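Local coordinates for protein L-cysteine S-thiosulfotransferase subunit SoxA (PDB 2C1D) that forms, with its partner SoxX, the heme enzyme that joins thiosulfate to a cysteine of the SoxY carrier protein in bacterial sulfur oxidation, at residues Y113-V118 with D132-M137; P206-R209 with G214-T217. All coordinates share one frame; numbering follows the deposited sequence.

Interaction 1 of 2, residues Y113-V118 with D132-M137; sequences YVNACV and DNMKDM. With HEC (heme c), chain I.
With CG turned anti to the backbone N (chi1 -167°) and the chain then bent at chi2 and chi3, Met134 brings SD and CE against Val114 and Asn115 of the facing helix. Val114 sets CG1 anti to its own N (chi1 173°), so that this methyl lies 3.8 Å from Met134 SD while CG2 takes the side of Met137. Val114 and Met134 run past each other in opposite directions. Beyond the sulfur, the Met134 methyl CE crosses the Asn115 amide and comes within 3.4 Å of its ND2. The contact there is van der Waals; the amide's polar partner lies elsewhere, OD1 accepting from the backbone N of Trp127, which helps hold the amide where CE packs on it.

Met137, one helical turn after Met134, has the same bent shape but touches the cofactor. Met137 CG is 4.3 Å from Val114 CG2. The same Met137 CG lies 3.6 Å from the heme methyl CMB, placing the side chain between helix 110-122 and the porphyrin rim. From that helix Cys117 SG binds the heme iron at 2.2 Å, with His84 NE2 as the other axial ligand. Tyr113 lays one ring face over the heme propionate arm, whose CAA sits 3.4 Å from Tyr113 CG; its hydroxyl is hydrogen-bonded to Asp101 and Arg99.

The contact is small and buried, and entirely apolar apart from the Asn115 amide. The two segment axes approach to 11.3 Å at 122°, a wide spacing bridged by the long methionines. It thus joins the ligand-bearing helix 110-122 of the first cytochrome c domain to helix 132-143, whose Leu138 and Ile141 also touch Val114, while helix 59-70 packs against Met137 through Lys68 and Trp69.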
loop_
_atom_site.group_PDB
_atom_site.type_symbol
_atom_site.label_atom_id
_atom_site.label_comp_id
_atom_site.label_asym_id
_atom_site.label_seq_id
_atom_site.Cartn_x
_atom_site.Cartn_y
_atom_site.Cartn_z
ATOM N N TYR A 113 5.625 -21.935 5.108
ATOM C CA TYR A 113 5.160 -23.242 5.602
ATOM C C TYR A 113 4.604 -24.083 4.466
ATOM O O TYR A 113 4.883 -25.276 4.371
ATOM C CB TYR A 113 4.086 -23.094 6.680
ATOM C CG TYR A 113 4.558 -22.718 8.067
ATOM C CD1 TYR A 113 3.925 -21.702 8.781
ATOM C CD2 TYR A 113 5.597 -23.402 8.682
ATOM C CE1 TYR A 113 4.333 -21.355 10.050
ATOM C CE2 TYR A 113 6.016 -23.079 9.966
ATOM C CZ TYR A 113 5.381 -22.051 10.646
ATOM O OH TYR A 113 5.780 -21.733 11.913
ATOM N N VAL A 114 3.818 -23.471 3.589
ATOM C CA VAL A 114 3.208 -24.225 2.506
ATOM C C VAL A 114 4.345 -24.806 1.654
ATOM O O VAL A 114 4.370 -25.989 1.404
ATOM C CB VAL A 114 2.233 -23.357 1.662
ATOM C CG1 VAL A 114 1.744 -24.106 0.469
ATOM C CG2 VAL A 114 1.034 -22.891 2.529
ATOM N N ASN A 115 5.318 -23.994 1.277
ATOM C CA ASN A 115 6.398 -24.515 0.427
ATOM C C ASN A 115 7.345 -25.525 1.109
ATOM O O ASN A 115 7.980 -26.363 0.421
ATOM C CB ASN A 115 7.194 -23.382 -0.229
ATOM C CG ASN A 115 6.669 -23.041 -1.608
ATOM O OD1 ASN A 115 6.047 -23.888 -2.277
ATOM N ND2 ASN A 115 6.885 -21.795 -2.036
ATOM N N ALA A 116 7.465 -25.468 2.422
ATOM C CA ALA A 116 8.260 -26.490 3.107
ATOM C C ALA A 116 7.614 -27.871 2.882
ATOM O O ALA A 116 8.304 -28.853 2.570
ATOM C CB ALA A 116 8.435 -26.180 4.596
ATOM N N CYS A 117 6.290 -27.948 2.985
ATOM C CA CYS A 117 5.623 -29.215 2.781
ATOM C C CYS A 117 5.639 -29.608 1.313
ATOM O O CYS A 117 5.982 -30.743 0.965
ATOM C CB CYS A 117 4.221 -29.208 3.380
ATOM S SG CYS A 117 4.266 -29.304 5.208
ATOM N N VAL A 118 5.308 -28.658 0.447
ATOM C CA VAL A 118 5.352 -28.899 -1.004
ATOM C C VAL A 118 6.693 -29.521 -1.454
ATOM O O VAL A 118 6.689 -30.513 -2.186
ATOM C CB VAL A 118 5.081 -27.600 -1.794
ATOM C CG1 VAL A 118 5.235 -27.812 -3.296
ATOM C CG2 VAL A 118 3.709 -27.066 -1.501
ATOM N N ASP A 132 -1.409 -19.336 -8.353
ATOM C CA ASP A 132 -2.753 -19.711 -7.975
ATOM C C ASP A 132 -2.796 -20.814 -6.928
ATOM O O ASP A 132 -3.600 -20.742 -6.014
ATOM C CB ASP A 132 -3.570 -20.077 -9.208
ATOM C CG ASP A 132 -4.114 -18.848 -9.898
ATOM O OD1 ASP A 132 -4.401 -18.896 -11.109
ATOM O OD2 ASP A 132 -4.261 -17.772 -9.271
ATOM N N ASN A 133 -1.913 -21.803 -7.031
ATOM C CA ASN A 133 -1.858 -22.854 -6.015
ATOM C C ASN A 133 -1.610 -22.244 -4.642
ATOM O O ASN A 133 -2.248 -22.620 -3.677
ATOM C CB ASN A 133 -0.781 -23.895 -6.336
ATOM C CG ASN A 133 -1.189 -24.846 -7.456
ATOM O OD1 ASN A 133 -2.351 -24.893 -7.852
ATOM N ND2 ASN A 133 -0.226 -25.611 -7.961
ATOM N N MET A 134 -0.679 -21.307 -4.582
ATOM C CA MET A 134 -0.338 -20.617 -3.338
ATOM C C MET A 134 -1.432 -19.700 -2.801
ATOM O O MET A 134 -1.780 -19.789 -1.610
ATOM C CB MET A 134 0.961 -19.849 -3.478
ATOM C CG MET A 134 1.543 -19.364 -2.155
ATOM S SD MET A 134 1.943 -20.604 -0.939
ATOM C CE MET A 134 3.606 -21.085 -1.514
ATOM N N LYS A 135 -2.003 -18.860 -3.655
ATOM C CA LYS A 135 -3.058 -17.930 -3.215
ATOM C C LYS A 135 -4.317 -18.687 -2.760
ATOM O O LYS A 135 -4.919 -18.358 -1.743
ATOM C CB LYS A 135 -3.382 -16.925 -4.322
ATOM C CG LYS A 135 -2.163 -16.106 -4.713
ATOM C CD LYS A 135 -2.477 -14.918 -5.636
ATOM C CE LYS A 135 -3.205 -15.301 -6.925
ATOM N NZ LYS A 135 -3.196 -14.107 -7.868
ATOM N N ASP A 136 -4.689 -19.744 -3.477
ATOM C CA ASP A 136 -5.825 -20.545 -3.055
ATOM C C ASP A 136 -5.540 -21.231 -1.718
ATOM O O ASP A 136 -6.428 -21.328 -0.869
ATOM C CB ASP A 136 -6.197 -21.649 -4.048
ATOM C CG ASP A 136 -6.539 -21.140 -5.450
ATOM O OD1 ASP A 136 -6.818 -19.930 -5.689
ATOM O OD2 ASP A 136 -6.470 -21.943 -6.408
ATOM N N MET A 137 -4.332 -21.771 -1.558
ATOM C CA MET A 137 -4.011 -22.486 -0.327
ATOM C C MET A 137 -4.000 -21.527 0.867
ATOM O O MET A 137 -4.550 -21.842 1.913
ATOM C CB MET A 137 -2.689 -23.237 -0.430
ATOM C CG MET A 137 -2.538 -24.325 0.650
ATOM S SD MET A 137 -3.840 -25.560 0.632
ATOM C CE MET A 137 -3.390 -26.423 -0.914
HETATM FE FE HEC I . 2.302 -29.856 6.051
HETATM C CHA HEC I . 3.623 -28.243 8.865
HETATM C CHB HEC I . 0.597 -27.086 5.271
HETATM C CHC HEC I . 1.343 -31.384 3.189
HETATM C CHD HEC I . 3.435 -32.851 7.299
HETATM N NA HEC I . 2.136 -28.030 6.930
HETATM C C1A HEC I . 2.737 -27.561 8.074
HETATM C C2A HEC I . 2.319 -26.205 8.276
HETATM C C3A HEC I . 1.484 -25.889 7.279
HETATM C C4A HEC I . 1.372 -27.023 6.393
HETATM C CMA HEC I . 0.781 -24.546 7.050
HETATM C CAA HEC I . 2.777 -25.320 9.452
HETATM C CBA HEC I . 2.080 -25.829 10.698
HETATM C CGA HEC I . 2.582 -25.202 11.990
HETATM O O1A HEC I . 3.734 -24.715 12.067
HETATM O O2A HEC I . 1.765 -25.231 12.950
HETATM N NB HEC I . 1.136 -29.334 4.512
HETATM C C1B HEC I . 0.596 -28.082 4.329
HETATM C C2B HEC I . 0.069 -28.026 2.973
HETATM C C3B HEC I . 0.266 -29.218 2.397
HETATM C C4B HEC I . 0.945 -30.071 3.364
HETATM C CMB HEC I . -0.668 -26.812 2.370
HETATM C CAB HEC I . -0.136 -29.627 0.943
HETATM C CBB HEC I . 0.378 -28.765 0.011
HETATM N NC HEC I . 2.365 -31.802 5.392
HETATM C C1C HEC I . 1.986 -32.186 4.126
HETATM C C2C HEC I . 2.253 -33.607 4.008
HETATM C C3C HEC I . 2.949 -34.001 5.102
HETATM C C4C HEC I . 2.944 -32.876 6.024
HETATM C CMC HEC I . 2.116 -34.380 2.677
HETATM C CAC HEC I . 3.512 -35.425 5.434
HETATM C CBC HEC I . 4.309 -36.047 4.537
HETATM N ND HEC I . 3.360 -30.434 7.816
HETATM C C1D HEC I . 3.760 -31.747 8.056
HETATM C C2D HEC I . 4.609 -31.775 9.231
HETATM C C3D HEC I . 4.693 -30.337 9.710
HETATM C C4D HEC I . 3.876 -29.577 8.777
HETATM C CMD HEC I . 5.306 -32.980 9.889
HETATM C CAD HEC I . 5.470 -29.796 10.922
HETATM C CBD HEC I . 4.595 -29.869 12.136
HETATM C CGD HEC I . 5.264 -29.209 13.340
HETATM O O1D HEC I . 4.968 -29.632 14.497
HETATM O O2D HEC I . 6.057 -28.265 13.130
#

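Interaction 2 of 2, residues P206-R209 with G214-T217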
loop_
_atom_site.group_PDB
_atom_site.type_symbol
_atom_site.label_atom_id
_atom_site.label_comp_id
_atom_site.label_asym_id
_atom_site.label_seq_id
_atom_site.Cartn_x
_atom_site.Cartn_y
_atom_site.Cartn_z
ATOM N N PRO A 206 -5.627 -13.257 2.745
ATOM C CA PRO A 206 -5.671 -12.894 1.326
ATOM C C PRO A 206 -6.998 -12.239 0.894
ATOM O O PRO A 206 -8.062 -12.514 1.460
ATOM C CB PRO A 206 -5.491 -14.258 0.595
ATOM C CG PRO A 206 -5.093 -15.249 1.638
ATOM C CD PRO A 206 -5.569 -14.715 2.951
ATOM N N THR A 207 -6.899 -11.401 -0.130
ATOM C CA THR A 207 -7.922 -10.428 -0.503
ATOM C C THR A 207 -8.336 -10.544 -1.945
ATOM O O THR A 207 -7.494 -10.674 -2.830
ATOM C CB THR A 207 -7.354 -9.041 -0.261
ATOM O OG1 THR A 207 -7.169 -8.870 1.158
ATOM C CG2 THR A 207 -8.313 -7.955 -0.698
ATOM N N TYR A 208 -9.638 -10.501 -2.197
ATOM C CA TYR A 208 -10.104 -10.493 -3.575
ATOM C C TYR A 208 -10.182 -9.023 -3.962
ATOM O O TYR A 208 -10.898 -8.263 -3.323
ATOM C CB TYR A 208 -11.468 -11.158 -3.670
ATOM C CG TYR A 208 -12.032 -11.219 -5.067
ATOM C CD1 TYR A 208 -12.832 -10.189 -5.545
ATOM C CD2 TYR A 208 -11.789 -12.295 -5.896
ATOM C CE1 TYR A 208 -13.371 -10.225 -6.825
ATOM C CE2 TYR A 208 -12.331 -12.344 -7.185
ATOM C CZ TYR A 208 -13.118 -11.293 -7.636
ATOM O OH TYR A 208 -13.698 -11.319 -8.871
ATOM N N ARG A 209 -9.385 -8.612 -4.940
ATOM C CA ARG A 209 -9.446 -7.242 -5.450
ATOM C C ARG A 209 -10.409 -7.149 -6.651
ATOM O O ARG A 209 -10.213 -7.819 -7.661
ATOM C CB ARG A 209 -8.053 -6.783 -5.865
ATOM C CG ARG A 209 -7.108 -6.539 -4.689
ATOM C CD ARG A 209 -5.923 -5.675 -5.028
ATOM N NE ARG A 209 -6.384 -4.354 -5.423
ATOM C CZ ARG A 209 -5.631 -3.409 -5.936
ATOM N NH1 ARG A 209 -4.323 -3.601 -6.100
ATOM N NH2 ARG A 209 -6.195 -2.258 -6.271
ATOM N N GLY A 214 -9.469 -11.270 -8.830
ATOM C CA GLY A 214 -8.703 -12.400 -8.297
ATOM C C GLY A 214 -8.106 -12.146 -6.934
ATOM O O GLY A 214 -8.174 -11.034 -6.420
ATOM N N MET A 215 -7.487 -13.169 -6.360
ATOM C CA MET A 215 -6.896 -13.046 -5.024
ATOM C C MET A 215 -5.515 -12.379 -5.096
ATOM O O MET A 215 -4.799 -12.466 -6.099
ATOM C CB MET A 215 -6.775 -14.415 -4.358
ATOM C CG MET A 215 -8.068 -15.208 -4.228
ATOM S SD MET A 215 -9.341 -14.346 -3.357
ATOM C CE MET A 215 -8.546 -13.966 -1.663
ATOM N N VAL A 216 -5.155 -11.718 -4.011
ATOM C CA VAL A 216 -3.883 -11.049 -3.863
ATOM C C VAL A 216 -3.369 -11.352 -2.444
ATOM O O VAL A 216 -4.150 -11.340 -1.476
ATOM C CB VAL A 216 -4.042 -9.508 -4.039
ATOM C CG1 VAL A 216 -2.751 -8.794 -3.760
ATOM C CG2 VAL A 216 -4.457 -9.177 -5.467
ATOM N N THR A 217 -2.070 -11.603 -2.327
ATOM C CA THR A 217 -1.418 -11.803 -1.021
ATOM C C THR A 217 -0.824 -10.501 -0.522
ATOM O O THR A 217 -0.590 -9.558 -1.307
ATOM C CB THR A 217 -0.296 -12.844 -1.125
ATOM O OG1 THR A 217 0.679 -12.398 -2.086
ATOM C CG2 THR A 217 -0.816 -14.201 -1.679
#
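The Tyr208 ring has the sulfur of Met215 at its edge, SD lying 5.4 Å from the ring centroid and 89° off the normal, a Met-aromatic contact; the Gly214 backbone N approaches the same ring obliquely, 3.5 Å from CE2. Phe61 and Pro57 also touch this tyrosine. Bends at chi2 and chi3 bring Met215 CE over the backbone of Thr207, 3.4 Å from Thr207 N, and to 3.8 Å from Pro206 CB. Replacing Tyr208 by an alanine would probably leave the Met215 sulfur without its aromatic neighbour and open a gap beside the Gly214 backbone N.

Among the residues whose side chains leave the other face, Val216 CG2 rests against the aliphatic part of Arg209, 3.8 Å from CG, while Arg209 NE is hydrogen-bonded to O of His264, the C-terminal residue. Thr217 OG1 caps His220 N at the start of helix 218-223. Thr207 and Val216 form a hydrogen-bonded pair: Thr207 N donates to Val216 O at 3.1 Å, nearly straight at 168°, and Val216 N returns a more bent bond to Thr207 O. Arg209 N to Gly214 O closes the ladder. This is an antiparallel beta hairpin in the second cytochrome c domain, joined in parallel by strand 261-263 beside 207-209.

Interaction 1 belongs to the first cytochrome c domain and interaction 2 to the second, with centres about 15 Å apart. They meet through Lys135, whose NZ lies 2.9 Å from Met215 O in a probable hydrogen bond and whose CG packs 3.8 Å from Thr217 CG2. Helix 132-143 thus has Met134 and Met137 directed to helix 110-122 and the first heme, while Lys135, Leu138 and Ser139 reach the hairpin. On the hairpin face that carries Thr207 and Arg209, the Thr207 side chain is about 5 Å from a bound heme, and that of Arg209 about 4 Å from the side chain of Arg221, which probably binds substrate. Helix 132-143 is the element shared by the two contacts.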